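Local structure of galectin (Xenopus laevis, 3WUC) at residues I47-P52 and D71-E76; I93-F96 and I100-H103. The protein is a skin proto-type galectin that binds a lactose-type disaccharide and probably recognises beta-galactosides on glycoconjugates such as laminin. All coordinates share one frame; numbering follows the deposited sequence.

Contact 1: residues I47-P52 and D71-E76; sequences ICHCNP and DVWDIE. With GAL (beta-D-galactopyranose), chain D; GLC (alpha-D-glucopyranose), chain C.
W73 lays the outer end of its indole against the imidazole of H49. CH2 stands 3.6 Å above the middle of the H49 ring, while CZ3 reaches H49 CG at 3.7 Å. The two rings are neither parallel nor perpendicular, their planes meeting at 45°. W73 CG lies anti to the carbonyl carbon (chi1 -67°), which carries the indole across to H49, and the turn about CB-CG (chi2 110°) presents one face to the sugar. Over that face GAL C5 sits 3.6 Å from the plane, above its centre, and GAL C4 lies 3.5 Å from W73 CZ2. This is the CH-pi platform characteristic of galectins: a broad indole suits the apolar side of galactose, whereas H49 binds a single hydroxyl, O4. H49 NE2 and GAL O4 are hydrogen-bonded at 2.8 Å, near the imidazole plane. The other ring nitrogen, ND1, is held by D38, a second-shell carboxylate that fixes the ring's rotation. Because O4 is axial in galactose and equatorial in glucose, this bond helps to distinguish the two sugars.

Further on, the D74 backbone carbonyl accepts a bond from N66 ND2. E76 then reaches back with an extended chain, and its OE2 accepts from two hydroxyls at once, GAL O6 at 2.7 Å and GLC O3 at 2.6 Å. A long acidic side chain suits this place, because it brings one carboxylate oxygen to a hydroxyl of each sugar and so bridges the two units. R34, R53, Y56, S57 and N66 add further bonds to the sugars.

The two segments are not sheet neighbours: strand 62-69 pairs antiparallel with both strand 45-53 and strand 72-79. On its other edge strand 45-53 pairs with strand 36-39, whose A36 touches H49.

Contact 2: residues I93-F96 and I100-H103; sequences IFDF and ITVH
I93-F96 and I100-H103 form the two arms of a tight antiparallel hairpin inside the five-stranded sheet, flanked by strands 20-28 and 109-113. D95 and T101 are a hydrogen-bonded pair, with D95 N to T101 O at 2.9 Å. I93 and H103 form another, in which H103 N gives a good bond to I93 O but the return bond is weak. Between them lies the non-hydrogen-bonded pair F94 and V102. Their side chains run side by side, F94 CE2 meeting V102 CG1 at 3.8 Å, and point into the galectin beta-sandwich, where F94 packs on V37 and L39 of the other sheet. Apolar groups suit this side.

The other face carries D95, T101 and H103, with I93 beside them. D95 and H103 form a diagonal His-carboxylate hydrogen bond, NE2 to OD2 at 2.6 Å and nearly straight (163°). Both side chains have CG anti to the carbonyl carbon (chi1 about -65°), which brings carboxylate and ring together. OD2 lies in the imidazole plane, yet NE2 approaches the carboxylate from above its plane, the two planes turned 60° apart. T101 CG2 rests 3.7 Å above one imidazole face, toward its rim, and I93 packs beside E89 of the second subunit.

How the contacts relate
Along the chain the two contacts follow in series, neither nesting nor crossing. Contact 1 closes first, around the 18 intervening residues that include strand 62-69, and shapes the sugar-binding side of one sheet. The chain then runs along strand 72-79 into strand 89-96, where contact 2 closes a hairpin with only three residues between its arms, in the opposing sheet. The inner faces meet across the sandwich. C50 CB lies 4.0 Å from F94 CE2, and I47 CG2 touches I100 CD1 at 3.8 Å, while C48 packs on V102. From C48 to N51 the strand thus alternates, C48 and C50 toward the core and H49 and N51 toward the sugar; I47, at the bulge, also points inward.

Contact 1: residues I47-P52 and D71-E76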
# COMPACT_ATOMS: atom_id res chain seq x y z
N ILE B 47 6.43 14.52 -20.83
CA ILE B 47 7.68 13.78 -21.02
C ILE B 47 7.37 12.32 -21.28
O ILE B 47 8.22 11.69 -21.94
CB ILE B 47 8.68 13.94 -19.82
CG1 ILE B 47 10.09 13.63 -20.18
CG2 ILE B 47 8.19 13.23 -18.56
CD1 ILE B 47 10.71 14.67 -21.09
N CYS B 48 6.23 11.81 -20.80
CA CYS B 48 5.86 10.45 -21.12
C CYS B 48 4.36 10.30 -21.14
O CYS B 48 3.71 10.45 -20.11
CB CYS B 48 6.51 9.50 -20.11
SG CYS B 48 6.20 7.74 -20.55
N HIS B 49 3.80 10.04 -22.31
CA HIS B 49 2.42 9.62 -22.51
C HIS B 49 2.45 8.13 -22.77
O HIS B 49 3.07 7.73 -23.72
CB HIS B 49 1.87 10.35 -23.75
CG HIS B 49 0.59 9.82 -24.34
ND1 HIS B 49 -0.66 9.96 -23.77
CD2 HIS B 49 0.34 9.26 -25.55
CE1 HIS B 49 -1.59 9.50 -24.57
NE2 HIS B 49 -1.01 9.08 -25.67
N CYS B 50 1.91 7.32 -21.85
CA CYS B 50 1.95 5.84 -21.92
C CYS B 50 0.53 5.42 -22.20
O CYS B 50 -0.34 5.53 -21.38
CB CYS B 50 2.43 5.31 -20.58
SG CYS B 50 2.44 3.52 -20.53
N ASN B 51 0.32 4.92 -23.44
CA ASN B 51 -0.95 4.73 -23.97
C ASN B 51 -1.21 3.29 -24.50
O ASN B 51 -1.16 3.02 -25.69
CB ASN B 51 -1.21 5.76 -25.08
CG ASN B 51 -2.65 5.80 -25.63
OD1 ASN B 51 -2.78 6.12 -26.87
ND2 ASN B 51 -3.69 5.48 -24.85
N PRO B 52 -1.48 2.35 -23.60
CA PRO B 52 -1.86 1.06 -24.13
C PRO B 52 -3.18 1.11 -24.89
O PRO B 52 -4.16 1.66 -24.46
CB PRO B 52 -1.96 0.20 -22.85
CG PRO B 52 -1.16 0.90 -21.77
CD PRO B 52 -1.43 2.37 -22.14
N ASP B 71 1.90 21.39 -26.88
CA ASP B 71 0.76 20.74 -27.41
C ASP B 71 0.89 20.09 -28.81
O ASP B 71 -0.13 19.79 -29.47
CB ASP B 71 -0.47 21.68 -27.42
CG ASP B 71 -1.77 20.99 -27.04
OD1 ASP B 71 -1.74 20.09 -26.13
OD2 ASP B 71 -2.87 21.43 -27.48
N VAL B 72 2.11 19.73 -29.14
CA VAL B 72 2.37 19.01 -30.35
C VAL B 72 3.06 17.66 -30.03
O VAL B 72 4.08 17.64 -29.35
CB VAL B 72 3.28 19.77 -31.23
CG1 VAL B 72 3.51 19.08 -32.53
CG2 VAL B 72 2.59 21.08 -31.54
N TRP B 73 2.48 16.63 -30.55
CA TRP B 73 3.04 15.26 -30.33
C TRP B 73 4.33 15.05 -31.13
O TRP B 73 4.48 15.60 -32.22
CB TRP B 73 2.05 14.24 -30.76
CG TRP B 73 0.80 14.13 -29.96
CD1 TRP B 73 -0.45 14.48 -30.35
CD2 TRP B 73 0.67 13.66 -28.61
NE1 TRP B 73 -1.36 14.26 -29.37
CE2 TRP B 73 -0.68 13.75 -28.27
CE3 TRP B 73 1.60 13.18 -27.66
CZ2 TRP B 73 -1.20 13.32 -27.00
CZ3 TRP B 73 1.09 12.81 -26.38
CH2 TRP B 73 -0.27 12.92 -26.07
N ASP B 74 5.25 14.29 -30.55
CA ASP B 74 6.56 13.97 -31.16
C ASP B 74 6.34 12.58 -31.85
O ASP B 74 5.24 12.29 -32.25
CB ASP B 74 7.68 13.99 -30.13
CG ASP B 74 7.92 15.41 -29.51
OD1 ASP B 74 8.04 16.36 -30.33
OD2 ASP B 74 8.02 15.62 -28.23
N ILE B 75 7.44 11.80 -31.97
CA ILE B 75 7.33 10.50 -32.71
C ILE B 75 6.93 9.35 -31.74
O ILE B 75 7.56 9.24 -30.71
CB ILE B 75 8.71 10.20 -33.37
CG1 ILE B 75 9.07 11.29 -34.36
CG2 ILE B 75 8.68 8.87 -34.01
CD1 ILE B 75 10.43 11.17 -34.93
N GLU B 76 5.96 8.58 -32.14
CA GLU B 76 5.47 7.46 -31.33
C GLU B 76 6.53 6.38 -31.25
O GLU B 76 7.21 6.02 -32.23
CB GLU B 76 4.23 6.90 -31.89
CG GLU B 76 3.00 7.76 -31.70
CD GLU B 76 1.75 7.32 -32.41
OE1 GLU B 76 1.69 6.27 -33.14
OE2 GLU B 76 0.75 7.99 -32.15
C1 GAL D . -2.88 10.30 -31.29
C2 GAL D . -4.00 10.23 -30.29
C3 GAL D . -3.60 10.91 -28.99
C4 GAL D . -2.26 10.34 -28.52
C5 GAL D . -1.24 10.46 -29.68
C6 GAL D . 0.09 9.87 -29.25
O2 GAL D . -5.10 10.98 -30.85
O3 GAL D . -4.64 10.86 -28.05
O4 GAL D . -2.44 8.98 -28.04
O5 GAL D . -1.73 9.70 -30.78
O6 GAL D . 1.04 9.87 -30.30
C1 GLC C . -2.06 8.75 -36.31
C2 GLC C . -1.50 7.79 -35.24
C3 GLC C . -2.34 8.02 -33.97
C4 GLC C . -2.44 9.47 -33.50
C5 GLC C . -2.90 10.36 -34.67
C6 GLC C . -2.79 11.84 -34.29
O1 GLC C . -3.36 8.27 -36.55
O2 GLC C . -1.65 6.45 -35.67
O3 GLC C . -1.65 7.27 -32.93
O4 GLC C . -3.37 9.55 -32.39
O5 GLC C . -2.09 10.08 -35.84
O6 GLC C . -1.53 12.41 -33.81

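Contact 2: residues I93-F96 and I100-H103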
# COMPACT_ATOMS: atom_id res chain seq x y z
N ILE B 93 4.57 1.50 -13.10
CA ILE B 93 5.55 2.19 -12.26
C ILE B 93 6.49 2.94 -13.22
O ILE B 93 6.96 2.40 -14.20
CB ILE B 93 6.31 1.23 -11.34
CG1 ILE B 93 5.30 0.57 -10.44
CG2 ILE B 93 7.31 2.00 -10.57
CD1 ILE B 93 5.96 -0.53 -9.63
N PHE B 94 6.77 4.20 -12.93
CA PHE B 94 7.65 5.03 -13.77
C PHE B 94 8.83 5.48 -12.97
O PHE B 94 8.66 6.19 -11.98
CB PHE B 94 6.87 6.25 -14.29
CG PHE B 94 5.62 5.92 -15.07
CD1 PHE B 94 4.44 5.62 -14.50
CD2 PHE B 94 5.71 5.87 -16.47
CE1 PHE B 94 3.29 5.27 -15.20
CE2 PHE B 94 4.53 5.56 -17.21
CZ PHE B 94 3.40 5.28 -16.60
N ASP B 95 10.03 5.11 -13.37
CA ASP B 95 11.28 5.53 -12.73
C ASP B 95 11.76 6.77 -13.47
O ASP B 95 12.00 6.70 -14.65
CB ASP B 95 12.39 4.48 -12.90
CG ASP B 95 12.16 3.23 -12.22
OD1 ASP B 95 11.25 3.22 -11.35
OD2 ASP B 95 12.90 2.23 -12.59
N PHE B 96 11.81 7.92 -12.83
CA PHE B 96 12.24 9.13 -13.47
C PHE B 96 13.75 9.32 -13.38
O PHE B 96 14.31 9.46 -12.28
CB PHE B 96 11.52 10.25 -12.80
CG PHE B 96 11.77 11.62 -13.38
CD1 PHE B 96 12.07 11.81 -14.69
CD2 PHE B 96 11.62 12.71 -12.56
CE1 PHE B 96 12.30 13.12 -15.22
CE2 PHE B 96 11.78 14.03 -13.02
CZ PHE B 96 12.12 14.24 -14.38
N ILE B 100 13.69 7.57 -18.73
CA ILE B 100 12.55 7.04 -17.95
C ILE B 100 12.49 5.57 -18.17
O ILE B 100 12.76 5.07 -19.28
CB ILE B 100 11.26 7.79 -18.32
CG1 ILE B 100 11.46 9.24 -17.89
CG2 ILE B 100 10.00 7.15 -17.69
CD1 ILE B 100 10.38 10.18 -18.39
N THR B 101 12.18 4.81 -17.10
CA THR B 101 11.88 3.43 -17.23
C THR B 101 10.38 3.19 -16.91
O THR B 101 9.96 3.49 -15.79
CB THR B 101 12.75 2.50 -16.35
OG1 THR B 101 14.16 2.69 -16.68
CG2 THR B 101 12.38 1.08 -16.63
N VAL B 102 9.61 2.69 -17.86
CA VAL B 102 8.21 2.29 -17.66
C VAL B 102 8.22 0.78 -17.28
O VAL B 102 8.61 -0.06 -18.13
CB VAL B 102 7.28 2.49 -18.85
CG1 VAL B 102 5.86 2.20 -18.51
CG2 VAL B 102 7.52 3.94 -19.43
N HIS B 103 7.93 0.47 -16.01
CA HIS B 103 7.79 -0.91 -15.53
C HIS B 103 6.40 -1.40 -15.77
O HIS B 103 5.41 -0.96 -15.15
CB HIS B 103 8.08 -1.02 -14.05
CG HIS B 103 9.48 -0.71 -13.67
ND1 HIS B 103 10.47 -1.68 -13.63
CD2 HIS B 103 10.11 0.47 -13.46
CE1 HIS B 103 11.62 -1.12 -13.28
NE2 HIS B 103 11.42 0.18 -13.16